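Side-chain contact in putative glutathionylspermidine synthase (Methylobacillus flagellatus, PDB 3N6X), which probably acts as an ATP-dependent ligase of the circularly permuted ATP-grasp family, perhaps joining glutathione to spermidine: residues 328-331 / 332-336. Sequence-based numbering, arbitrary orientation.
Sequences PEMI and RFYLG
Glu-329 and Arg-332 form an i to i+3 salt bridge on the short helix 327-335, within the circularly permuted ATP-grasp family region. Glu-329 OE2 lies 3.2 Å from Arg-332 NH1. The hydrogen bond in this pair is weak, bent to 128° at the hydrogen. Only OE2 and NH1 pair here; the two planes are tilted 30° apart. The Glu-329 chain folds at chi2 (-48°), which turns its carboxylate toward the arginine. Arg-332 runs extended from CG to NE, back along the first turn. Its CG passes 3.4 Å from Pro-328 O, and NH1 ends near Pro-328 CB. The NE of Arg-332 has a second acidic partner, Glu-338, beyond the helix. With an alanine here, Glu-329 and Glu-338 would probably both lose the positive charge that pairs with them.

Four backbone i to i+4 bonds hold the turns, and a weak fifth joins Gly-336 N to Arg-332 O. The straightest joins Tyr-334 N to Met-330 O at 2.8 Å. Met-330, a selenomethionine, runs alongside Tyr-334. Met-330 CB sits at the edge of the tyrosine ring, in its plane, 3.9 Å from CD2. Phe-333 CD2 lies over one face of that ring, nearer its border than its centre. Both Met-330 and Tyr-334 pack on Phe-101 of helix 81-105, and the tyrosine hydroxyl is hydrogen-bonded to Asp-104. Ile-331 CG2 meets Leu-335 CD1 at 4.2 Å, and Ile-331 also touches Ala-97. Gly-336 leaves the helix with positive phi.

The helix is thus two-sided: Met-330, Ile-331 and Tyr-334 pack it against helix 81-105, and Phe-333 rests on helix 110-113, while Arg-332 links two acids on another side. The long, bent bond to Glu-329 is probably more a charge attraction than a firm hydrogen bond, and both side chains are partly exposed.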
loop_
_atom_site.group_PDB
_atom_site.type_symbol
_atom_site.label_atom_id
_atom_site.label_comp_id
_atom_site.label_asym_id
_atom_site.label_seq_id
_atom_site.Cartn_x
_atom_site.Cartn_y
_atom_site.Cartn_z
ATOM N N PRO A 328 17.017 4.329 0.453
ATOM C CA PRO A 328 17.657 5.623 0.146
ATOM C C PRO A 328 18.953 5.475 -0.665
ATOM O O PRO A 328 19.201 6.280 -1.567
ATOM C CB PRO A 328 17.912 6.235 1.532
ATOM C CG PRO A 328 16.931 5.598 2.413
ATOM C CD PRO A 328 16.762 4.197 1.906
ATOM N N GLU A 329 19.743 4.405 -0.393
ATOM C CA GLU A 329 20.984 4.123 -1.130
ATOM C C GLU A 329 20.707 3.659 -2.559
ATOM O O GLU A 329 21.527 3.921 -3.447
ATOM C CB GLU A 329 21.864 3.096 -0.387
ATOM C CG GLU A 329 22.608 3.648 0.821
ATOM C CD GLU A 329 23.344 4.960 0.617
ATOM O OE1 GLU A 329 24.003 5.123 -0.434
ATOM O OE2 GLU A 329 23.252 5.830 1.510
HETATM N N MSE A 330 19.548 2.960 -2.795
HETATM C CA MSE A 330 19.148 2.567 -4.162
HETATM C C MSE A 330 18.878 3.821 -4.995
HETATM O O MSE A 330 19.244 3.868 -6.158
HETATM C CB MSE A 330 17.885 1.718 -4.144
HETATM C CG MSE A 330 18.033 0.377 -3.452
HETATM SE SE MSE A 330 16.237 -0.440 -3.301
HETATM C CE MSE A 330 16.669 -1.783 -2.038
ATOM N N ILE A 331 18.176 4.814 -4.410
ATOM C CA ILE A 331 17.864 6.070 -5.104
ATOM C C ILE A 331 19.173 6.779 -5.541
ATOM O O ILE A 331 19.329 7.084 -6.714
ATOM C CB ILE A 331 16.921 6.990 -4.262
ATOM C CG1 ILE A 331 15.525 6.347 -4.079
ATOM C CG2 ILE A 331 16.807 8.397 -4.891
ATOM C CD1 ILE A 331 14.764 6.814 -2.815
ATOM N N ARG A 332 20.142 6.913 -4.623
ATOM C CA ARG A 332 21.462 7.502 -4.922
ATOM C C ARG A 332 22.213 6.693 -5.965
ATOM O O ARG A 332 22.706 7.267 -6.923
ATOM C CB ARG A 332 22.306 7.631 -3.640
ATOM C CG ARG A 332 21.653 8.485 -2.580
ATOM C CD ARG A 332 22.524 8.671 -1.373
ATOM N NE ARG A 332 22.001 9.739 -0.526
ATOM C CZ ARG A 332 21.397 9.543 0.638
ATOM N NH1 ARG A 332 21.316 8.323 1.156
ATOM N NH2 ARG A 332 20.908 10.566 1.315
ATOM N N PHE A 333 22.249 5.347 -5.818
ATOM C CA PHE A 333 22.982 4.476 -6.747
ATOM C C PHE A 333 22.370 4.430 -8.169
ATOM O O PHE A 333 23.090 4.614 -9.144
ATOM C CB PHE A 333 23.142 3.053 -6.157
ATOM C CG PHE A 333 23.991 2.109 -6.989
ATOM C CD1 PHE A 333 25.386 2.179 -6.950
ATOM C CD2 PHE A 333 23.399 1.141 -7.801
ATOM C CE1 PHE A 333 26.171 1.302 -7.714
ATOM C CE2 PHE A 333 24.184 0.269 -8.562
ATOM C CZ PHE A 333 25.568 0.358 -8.515
ATOM N N TYR A 334 21.064 4.165 -8.287
ATOM C CA TYR A 334 20.434 4.007 -9.601
ATOM C C TYR A 334 20.079 5.282 -10.278
ATOM O O TYR A 334 20.087 5.336 -11.513
ATOM C CB TYR A 334 19.191 3.091 -9.520
ATOM C CG TYR A 334 19.535 1.693 -9.055
ATOM C CD1 TYR A 334 20.307 0.843 -9.844
ATOM C CD2 TYR A 334 19.115 1.228 -7.814
ATOM C CE1 TYR A 334 20.636 -0.442 -9.413
ATOM C CE2 TYR A 334 19.482 -0.029 -7.351
ATOM C CZ TYR A 334 20.239 -0.864 -8.154
ATOM O OH TYR A 334 20.557 -2.115 -7.706
ATOM N N LEU A 335 19.656 6.288 -9.505
ATOM C CA LEU A 335 19.149 7.519 -10.094
ATOM C C LEU A 335 20.106 8.699 -9.980
ATOM O O LEU A 335 19.867 9.726 -10.612
ATOM C CB LEU A 335 17.781 7.873 -9.491
ATOM C CG LEU A 335 16.693 6.801 -9.619
ATOM C CD1 LEU A 335 15.515 7.132 -8.731
ATOM C CD2 LEU A 335 16.230 6.664 -11.063
ATOM N N GLY A 336 21.157 8.558 -9.157
ATOM C CA GLY A 336 22.119 9.630 -8.912
ATOM C C GLY A 336 21.477 10.847 -8.276
ATOM O O GLY A 336 21.891 11.978 -8.536
#